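Local atomic coordinates of extracellular solute-binding protein, family 3 (Methylophaga aminisulfidivorans MP, PDB entry 5SV6), a protein that is of unknown function but has a periplasmic solute-binding protein architecture, and is probably linked to methanol dehydrogenase. Residues S160-M165 / I211-A216; Y128-P133 / K141-P146. All coordinates share one frame; numbering follows the deposited sequence.

Contact 1: residues S160-M165 / I211-A216; sequences SPSEVM and IAHIWA
S162 and H213 meet through one polar bond. The hydroxyl OG of S162 lies 2.7 Å from ND1 of H213, at the edge of the imidazole and in its plane. This is a hydrogen bond in which either atom could be the donor. CB of S162 follows behind at 3.4 Å from ND1, and S162 touches the ring through these two atoms, OG and CB. H213 puts its ring there by holding CG anti to the backbone N (chi1 -172°), which carries the ring out from the strand toward helix 161-168.

A water forms the next layer. It donates to the backbone O of H213 at 2.7 Å and to OG of S160 at 3.1 Å. It is also hydrogen-bonded to OG of S162, at 2.9 Å. The first turn of the helix is thus tied to the strand twice, once directly and once through the water.

S160 is the N-cap residue of the helix, and its O accepts from N of E163. OG of S160 also bonds to the backbone O of V157. The other ring nitrogen of H213, NE2, is hydrogen-bonded to OG of S235. I156 of the parallel neighbour strand 154-156 packs against both S162 and H213.

The contact joins the start of a helix to a sheet strand in the solute-binding fold. Both ring nitrogens of the buried histidine are met by serine hydroxyls. A flip of the imidazole would break both bonds, so its rotation is likely to be fixed.

Contact 2: residues Y128-P133 / K141-P146; sequences YAFIYP and KNWQSP
F130 reaches from strand 118-133 to the loop at 141-146, where its ring meets W143 and the backbone of N142. Its CB points toward the loop. With CG anti to the carbonyl carbon (chi1 -61°), the ring extends away from the strand, and the contact is made by its outer carbons. CE2 lies 3.8 Å from CA of N142, with the carbonyl O of K141 farther off. CE1 sits over the tryptophan at 3.8 Å from CE2 of W143. The tip, CZ, comes down over the centre of the indole, 3.5 Å above its plane, with CD2 and CE2 of W143 its nearest partners.

This is an edge-to-face, T-shaped pair. The edge of the phenylalanine is turned to one face of the indole. The ring planes stand at 64° and the centroid of the five-membered ring is 4.8 Å from that of F130.

The turn sets the backbone from which the indole projects. Residues N142 to S145 form a type I beta turn, closed by N of S145 on O of N142 at 3.1 Å. N142 adds an Asx turn: its OD1 accepts a bent bond from N of Q144 at 3.0 Å. ND2 of N142 bonds to E236. NE1 of W143 is hydrogen-bonded to OE1 of Q249, and M165 and L166 of helix 161-168 touch the indole.

With a serine in place of W143, CZ and CE1 of F130 would probably lose the surface they rest on, and Q249 its indole donor. The contact packs the loop after strand 118-133 against the sheet of the solute-binding fold. It is apolar, with the aromatic C-H edge set against a pi face. The one polar atom of the indole finds its partner elsewhere.

How the contacts relate
Of the four segments, 128-133 on strand 118-133 comes first. Contact 2 folds the loop after it back onto F130, closing a short loop with seven residues between its segments. The chain then runs through helix 146-149 and strand 154-156. Contact 1 opens at helix 161-168 and closes at strand 211-215, spanning 45 residues that include further helices. The two contacts are in series and neither nest nor cross. They meet in the sheet, where strands 118-133 and 211-215 are antiparallel neighbours. N of I131 probably bonds to O of A212 at 2.8 Å. The H213 ring also lies against those of F130 and W143, joining helix, loop and sheet.

Contact 1: residues S160-M165 / I211-A216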
ATOM      1  N   SER A 160       9.926  -3.717   3.155  1.00 14.66           N
ATOM      2  CA  SER A 160       8.681  -3.628   3.911  1.00 14.42           C
ATOM      3  C   SER A 160       8.847  -4.377   5.249  1.00 14.23           C
ATOM      4  O   SER A 160       9.823  -5.106   5.429  1.00 12.07           O
ATOM      5  CB  SER A 160       7.524  -4.211   3.084  1.00 14.38           C
ATOM      6  OG  SER A 160       7.685  -5.604   2.891  1.00 13.76           O
ATOM      7  N   PRO A 161       7.895  -4.207   6.189  1.00 14.50           N
ATOM      8  CA  PRO A 161       7.988  -4.980   7.437  1.00 13.09           C
ATOM      9  C   PRO A 161       8.010  -6.490   7.186  1.00 12.95           C
ATOM     10  O   PRO A 161       8.508  -7.233   8.031  1.00 11.03           O
ATOM     11  CB  PRO A 161       6.714  -4.591   8.194  1.00 13.13           C
ATOM     12  CG  PRO A 161       6.318  -3.262   7.628  1.00 14.26           C
ATOM     13  CD  PRO A 161       6.732  -3.301   6.187  1.00 14.27           C
ATOM     14  N   SER A 162       7.473  -6.926   6.049  1.00 11.75           N
ATOM     15  CA  SER A 162       7.537  -8.330   5.644  1.00 13.42           C
ATOM     16  C   SER A 162       8.968  -8.828   5.612  1.00 11.22           C
ATOM     17  O   SER A 162       9.255  -9.950   6.043  1.00 10.41           O
ATOM     18  CB  SER A 162       6.912  -8.521   4.260  1.00 10.39           C
ATOM     19  OG  SER A 162       5.670  -7.857   4.189  1.00 11.14           O
ATOM     20  N   GLU A 163       9.868  -7.999   5.084  1.00 12.33           N
ATOM     21  CA  GLU A 163      11.274  -8.380   5.007  1.00 12.02           C
ATOM     22  C   GLU A 163      11.873  -8.523   6.401  1.00 13.57           C
ATOM     23  O   GLU A 163      12.540  -9.501   6.697  1.00 13.44           O
ATOM     24  CB  GLU A 163      12.092  -7.368   4.183  1.00 15.59           C
ATOM     25  CG  GLU A 163      13.524  -7.838   3.989  1.00 19.86           C
ATOM     26  CD  GLU A 163      14.421  -6.847   3.260  1.00 21.78           C
ATOM     27  OE1 GLU A 163      13.911  -5.923   2.589  1.00 19.76           O
ATOM     28  OE2 GLU A 163      15.651  -7.008   3.368  1.00 24.71           O
ATOM     29  N   VAL A 164      11.628  -7.534   7.253  1.00 14.26           N
ATOM     30  CA  VAL A 164      12.106  -7.578   8.633  1.00 16.14           C
ATOM     31  C   VAL A 164      11.671  -8.880   9.312  1.00 13.31           C
ATOM     32  O   VAL A 164      12.471  -9.543   9.950  1.00 15.62           O
ATOM     33  CB  VAL A 164      11.613  -6.349   9.442  1.00 16.46           C
ATOM     34  CG1 VAL A 164      12.213  -6.351  10.847  1.00 17.10           C
ATOM     35  CG2 VAL A 164      11.973  -5.050   8.709  1.00 15.28           C
HETATM   36  N   MSE A 165      10.417  -9.273   9.119  1.00 13.84           N
HETATM   37  CA  MSE A 165       9.896 -10.470   9.775  1.00 14.57           C
HETATM   38  C   MSE A 165      10.377 -11.776   9.146  1.00 14.57           C
HETATM   39  O   MSE A 165      10.498 -12.794   9.828  1.00 14.22           O
HETATM   40  CB  MSE A 165       8.367 -10.432   9.832  1.00 13.92           C
HETATM   41  CG  MSE A 165       7.806  -9.283  10.653  1.00 13.10           C
HETATM   42 SE   MSE A 165       8.695  -9.145  12.406  1.00 25.15          SE
HETATM   43  CE  MSE A 165       8.356 -10.958  13.076  1.00 18.10           C
ATOM     44  N   ILE A 211       2.906 -18.502   0.088  1.00 11.02           N
ATOM     45  CA  ILE A 211       2.158 -17.458   0.787  1.00 10.50           C
ATOM     46  C   ILE A 211       2.678 -16.087   0.384  1.00  8.73           C
ATOM     47  O   ILE A 211       3.811 -15.959  -0.068  1.00  8.36           O
ATOM     48  CB  ILE A 211       2.301 -17.625   2.321  1.00  9.75           C
ATOM     49  CG1 ILE A 211       1.244 -16.812   3.076  1.00  9.76           C
ATOM     50  CG2 ILE A 211       3.721 -17.272   2.771  1.00 10.97           C
ATOM     51  CD1 ILE A 211       1.197 -17.112   4.572  1.00 10.05           C
ATOM     52  N   ALA A 212       1.836 -15.067   0.518  1.00  8.49           N
ATOM     53  CA  ALA A 212       2.284 -13.699   0.319  1.00  7.86           C
ATOM     54  C   ALA A 212       2.046 -12.936   1.600  1.00  8.91           C
ATOM     55  O   ALA A 212       1.186 -13.301   2.406  1.00  7.31           O
ATOM     56  CB  ALA A 212       1.536 -13.032  -0.845  1.00  7.58           C
ATOM     57  N   HIS A 213       2.832 -11.887   1.803  1.00  8.60           N
ATOM     58  CA  HIS A 213       2.582 -10.966   2.902  1.00  8.36           C
ATOM     59  C   HIS A 213       2.713  -9.589   2.284  1.00  9.37           C
ATOM     60  O   HIS A 213       3.812  -9.172   1.908  1.00  8.92           O
ATOM     61  CB  HIS A 213       3.574 -11.186   4.046  1.00  7.77           C
ATOM     62  CG  HIS A 213       3.255 -10.406   5.283  1.00  9.05           C
ATOM     63  ND1 HIS A 213       3.938  -9.265   5.642  1.00  9.76           N
ATOM     64  CD2 HIS A 213       2.326 -10.607   6.248  1.00  9.74           C
ATOM     65  CE1 HIS A 213       3.454  -8.802   6.781  1.00 10.25           C
ATOM     66  NE2 HIS A 213       2.468  -9.592   7.166  1.00  9.96           N
ATOM     67  N   ILE A 214       1.575  -8.912   2.147  1.00  8.76           N
ATOM     68  CA  ILE A 214       1.446  -7.741   1.280  1.00 10.76           C
ATOM     69  C   ILE A 214       0.628  -6.687   1.998  1.00  8.86           C
ATOM     70  O   ILE A 214      -0.302  -7.022   2.726  1.00  8.22           O
ATOM     71  CB  ILE A 214       0.654  -8.091  -0.025  1.00  9.79           C
ATOM     72  CG1 ILE A 214       1.249  -9.305  -0.725  1.00 13.95           C
ATOM     73  CG2 ILE A 214       0.601  -6.909  -0.999  1.00 12.77           C
ATOM     74  CD1 ILE A 214       2.697  -9.092  -1.088  1.00 13.01           C
ATOM     75  N   TRP A 215       0.965  -5.418   1.782  1.00  9.09           N
ATOM     76  CA  TRP A 215       0.149  -4.303   2.258  1.00  9.54           C
ATOM     77  C   TRP A 215      -1.266  -4.468   1.693  1.00  9.13           C
ATOM     78  O   TRP A 215      -1.458  -4.491   0.483  1.00 10.22           O
ATOM     79  CB  TRP A 215       0.778  -2.972   1.802  1.00 10.23           C
ATOM     80  CG  TRP A 215       0.003  -1.717   2.093  1.00 10.31           C
ATOM     81  CD1 TRP A 215      -0.455  -0.808   1.176  1.00 10.73           C
ATOM     82  CD2 TRP A 215      -0.357  -1.199   3.381  1.00 11.11           C
ATOM     83  NE1 TRP A 215      -1.078   0.237   1.814  1.00 10.72           N
ATOM     84  CE2 TRP A 215      -1.044   0.016   3.166  1.00 10.53           C
ATOM     85  CE3 TRP A 215      -0.174  -1.646   4.692  1.00  9.41           C
ATOM     86  CZ2 TRP A 215      -1.559   0.779   4.214  1.00 10.01           C
ATOM     87  CZ3 TRP A 215      -0.678  -0.883   5.730  1.00  9.92           C
ATOM     88  CH2 TRP A 215      -1.361   0.317   5.487  1.00 10.11           C
ATOM     89  N   ALA A 216      -2.251  -4.600   2.575  1.00  7.93           N
ATOM     90  CA  ALA A 216      -3.592  -5.013   2.143  1.00  8.79           C
ATOM     91  C   ALA A 216      -4.263  -4.122   1.080  1.00  8.60           C
ATOM     92  O   ALA A 216      -4.865  -4.640   0.148  1.00  8.66           O
ATOM     93  CB  ALA A 216      -4.517  -5.262   3.345  1.00  9.47           C
TER
HETATM   94  O   HOH W   1       5.399  -7.101   1.377  1.00 13.24           O

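Contact 2: residues Y128-P133 / K141-P146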
ATOM      1  N   TYR A 128      -0.467  -4.856   6.688  1.00  8.71           N
ATOM      2  CA  TYR A 128       0.093  -5.936   5.892  1.00  8.90           C
ATOM      3  C   TYR A 128      -0.693  -7.186   6.252  1.00  8.99           C
ATOM      4  O   TYR A 128      -1.179  -7.304   7.369  1.00  8.67           O
ATOM      5  CB  TYR A 128       1.592  -6.104   6.204  1.00  9.61           C
ATOM      6  CG  TYR A 128       2.405  -5.029   5.533  1.00  9.49           C
ATOM      7  CD1 TYR A 128       2.499  -3.761   6.082  1.00 11.57           C
ATOM      8  CD2 TYR A 128       3.033  -5.268   4.315  1.00 11.74           C
ATOM      9  CE1 TYR A 128       3.201  -2.758   5.444  1.00 11.49           C
ATOM     10  CE2 TYR A 128       3.741  -4.279   3.675  1.00 10.99           C
ATOM     11  CZ  TYR A 128       3.819  -3.024   4.241  1.00 13.81           C
ATOM     12  OH  TYR A 128       4.524  -2.029   3.601  1.00 13.80           O
ATOM     13  N   ALA A 129      -0.836  -8.101   5.297  1.00  8.61           N
ATOM     14  CA  ALA A 129      -1.672  -9.285   5.496  1.00  9.56           C
ATOM     15  C   ALA A 129      -1.071 -10.535   4.865  1.00  8.62           C
ATOM     16  O   ALA A 129      -0.459 -10.464   3.802  1.00  8.53           O
ATOM     17  CB  ALA A 129      -3.081  -9.050   4.929  1.00  8.38           C
ATOM     18  N   PHE A 130      -1.265 -11.673   5.530  1.00  7.89           N
ATOM     19  CA  PHE A 130      -0.941 -12.983   4.971  1.00  7.95           C
ATOM     20  C   PHE A 130      -2.004 -13.389   3.973  1.00  9.59           C
ATOM     21  O   PHE A 130      -3.198 -13.289   4.252  1.00 10.75           O
ATOM     22  CB  PHE A 130      -0.866 -14.030   6.079  1.00  8.73           C
ATOM     23  CG  PHE A 130       0.181 -13.736   7.100  1.00 10.70           C
ATOM     24  CD1 PHE A 130       1.507 -14.082   6.866  1.00 10.07           C
ATOM     25  CD2 PHE A 130      -0.150 -13.095   8.283  1.00 11.03           C
ATOM     26  CE1 PHE A 130       2.484 -13.791   7.794  1.00 10.27           C
ATOM     27  CE2 PHE A 130       0.817 -12.811   9.223  1.00 11.81           C
ATOM     28  CZ  PHE A 130       2.134 -13.164   8.983  1.00 11.11           C
ATOM     29  N   ILE A 131      -1.565 -13.837   2.805  1.00  8.62           N
ATOM     30  CA  ILE A 131      -2.473 -14.217   1.741  1.00  9.04           C
ATOM     31  C   ILE A 131      -2.109 -15.620   1.265  1.00  8.89           C
ATOM     32  O   ILE A 131      -1.001 -15.842   0.784  1.00 10.07           O
ATOM     33  CB  ILE A 131      -2.396 -13.206   0.584  1.00  8.46           C
ATOM     34  CG1 ILE A 131      -2.938 -11.845   1.048  1.00  7.64           C
ATOM     35  CG2 ILE A 131      -3.166 -13.722  -0.634  1.00 10.44           C
ATOM     36  CD1 ILE A 131      -2.569 -10.661   0.146  1.00 10.53           C
ATOM     37  N   TYR A 132      -3.042 -16.562   1.404  1.00  7.74           N
ATOM     38  CA  TYR A 132      -2.775 -17.966   1.120  1.00  9.56           C
ATOM     39  C   TYR A 132      -4.051 -18.693   0.674  1.00 12.05           C
ATOM     40  O   TYR A 132      -5.150 -18.161   0.837  1.00 14.14           O
ATOM     41  CB  TYR A 132      -2.137 -18.644   2.348  1.00 10.93           C
ATOM     42  CG  TYR A 132      -2.903 -18.487   3.639  1.00 12.84           C
ATOM     43  CD1 TYR A 132      -2.708 -17.384   4.450  1.00 13.88           C
ATOM     44  CD2 TYR A 132      -3.805 -19.459   4.059  1.00 14.60           C
ATOM     45  CE1 TYR A 132      -3.408 -17.235   5.641  1.00 14.86           C
ATOM     46  CE2 TYR A 132      -4.508 -19.325   5.242  1.00 15.35           C
ATOM     47  CZ  TYR A 132      -4.304 -18.213   6.030  1.00 19.69           C
ATOM     48  OH  TYR A 132      -4.996 -18.074   7.215  1.00 21.82           O
ATOM     49  N   PRO A 133      -3.919 -19.901   0.088  1.00 12.21           N
ATOM     50  CA  PRO A 133      -5.140 -20.530  -0.429  1.00 15.52           C
ATOM     51  C   PRO A 133      -6.093 -20.935   0.685  1.00 14.24           C
ATOM     52  O   PRO A 133      -5.653 -21.433   1.718  1.00 14.32           O
ATOM     53  CB  PRO A 133      -4.618 -21.781  -1.155  1.00 16.45           C
ATOM     54  CG  PRO A 133      -3.209 -21.455  -1.502  1.00 14.82           C
ATOM     55  CD  PRO A 133      -2.715 -20.653  -0.311  1.00 14.61           C
ATOM     56  N   LYS A 141      -2.050 -17.131  11.559  1.00 13.79           N
ATOM     57  CA  LYS A 141      -2.656 -15.999  12.239  1.00 17.18           C
ATOM     58  C   LYS A 141      -1.667 -14.853  12.394  1.00 16.09           C
ATOM     59  O   LYS A 141      -2.055 -13.685  12.443  1.00 15.50           O
ATOM     60  CB  LYS A 141      -3.149 -16.424  13.624  1.00 17.75           C
ATOM     61  CG  LYS A 141      -4.346 -17.367  13.596  1.00 22.17           C
ATOM     62  CD  LYS A 141      -5.667 -16.608  13.469  1.00 26.33           C
ATOM     63  CE  LYS A 141      -6.842 -17.435  13.986  1.00 29.11           C
ATOM     64  NZ  LYS A 141      -7.035 -18.695  13.213  1.00 27.66           N
ATOM     65  N   ASN A 142      -0.389 -15.194  12.482  1.00 13.06           N
ATOM     66  CA  ASN A 142       0.630 -14.188  12.739  1.00 13.43           C
ATOM     67  C   ASN A 142       2.014 -14.733  12.446  1.00 12.37           C
ATOM     68  O   ASN A 142       2.150 -15.881  12.024  1.00 14.80           O
ATOM     69  CB  ASN A 142       0.527 -13.670  14.186  1.00 14.90           C
ATOM     70  CG  ASN A 142       0.703 -14.766  15.223  1.00 16.13           C
ATOM     71  OD1 ASN A 142       1.540 -15.662  15.081  1.00 14.74           O
ATOM     72  ND2 ASN A 142      -0.088 -14.691  16.289  1.00 18.96           N
ATOM     73  N   TRP A 143       3.039 -13.918  12.687  1.00 13.86           N
ATOM     74  CA  TRP A 143       4.406 -14.281  12.306  1.00 15.29           C
ATOM     75  C   TRP A 143       5.019 -15.408  13.133  1.00 18.62           C
ATOM     76  O   TRP A 143       6.041 -15.985  12.748  1.00 18.61           O
ATOM     77  CB  TRP A 143       5.309 -13.043  12.312  1.00 14.31           C
ATOM     78  CG  TRP A 143       5.182 -12.225  11.066  1.00 12.68           C
ATOM     79  CD1 TRP A 143       4.590 -11.003  10.938  1.00 14.74           C
ATOM     80  CD2 TRP A 143       5.650 -12.583   9.761  1.00 12.68           C
ATOM     81  NE1 TRP A 143       4.672 -10.571   9.638  1.00 12.02           N
ATOM     82  CE2 TRP A 143       5.320 -11.523   8.894  1.00 12.99           C
ATOM     83  CE3 TRP A 143       6.328 -13.688   9.245  1.00 12.65           C
ATOM     84  CZ2 TRP A 143       5.647 -11.537   7.533  1.00 11.61           C
ATOM     85  CZ3 TRP A 143       6.653 -13.700   7.885  1.00 12.94           C
ATOM     86  CH2 TRP A 143       6.309 -12.633   7.053  1.00  9.78           C
ATOM     87  N   GLN A 144       4.389 -15.735  14.257  1.00 19.13           N
ATOM     88  CA  GLN A 144       4.857 -16.839  15.090  1.00 21.03           C
ATOM     89  C   GLN A 144       4.195 -18.176  14.762  1.00 18.29           C
ATOM     90  O   GLN A 144       4.481 -19.179  15.409  1.00 19.83           O
ATOM     91  CB  GLN A 144       4.705 -16.510  16.586  1.00 20.73           C
ATOM     92  CG  GLN A 144       5.859 -15.668  17.127  1.00 26.49           C
ATOM     93  CD  GLN A 144       5.716 -15.302  18.605  1.00 34.56           C
ATOM     94  OE1 GLN A 144       4.938 -15.909  19.343  1.00 30.17           O
ATOM     95  NE2 GLN A 144       6.481 -14.300  19.042  1.00 31.76           N
ATOM     96  N   SER A 145       3.327 -18.197  13.750  1.00 15.73           N
ATOM     97  CA  SER A 145       2.665 -19.436  13.344  0.61 15.37           C
ATOM     98  C   SER A 145       3.665 -20.482  12.880  1.00 16.38           C
ATOM     99  O   SER A 145       4.478 -20.226  11.985  1.00 16.03           O
ATOM    100  CB  SER A 145       1.643 -19.186  12.237  0.61 16.24           C
ATOM    101  OG  SER A 145       1.271 -20.410  11.625  0.61 16.03           O
ATOM    102  N   PRO A 146       3.609 -21.676  13.487  1.00 15.58           N
ATOM    103  CA  PRO A 146       4.531 -22.748  13.102  1.00 18.82           C
ATOM    104  C   PRO A 146       4.395 -23.146  11.633  1.00 17.20           C
ATOM    105  O   PRO A 146       5.373 -23.606  11.047  1.00 16.32           O
ATOM    106  CB  PRO A 146       4.120 -23.902  14.023  1.00 20.57           C
ATOM    107  CG  PRO A 146       3.547 -23.220  15.231  1.00 17.63           C
ATOM    108  CD  PRO A 146       2.803 -22.037  14.667  1.00 16.82           C
TER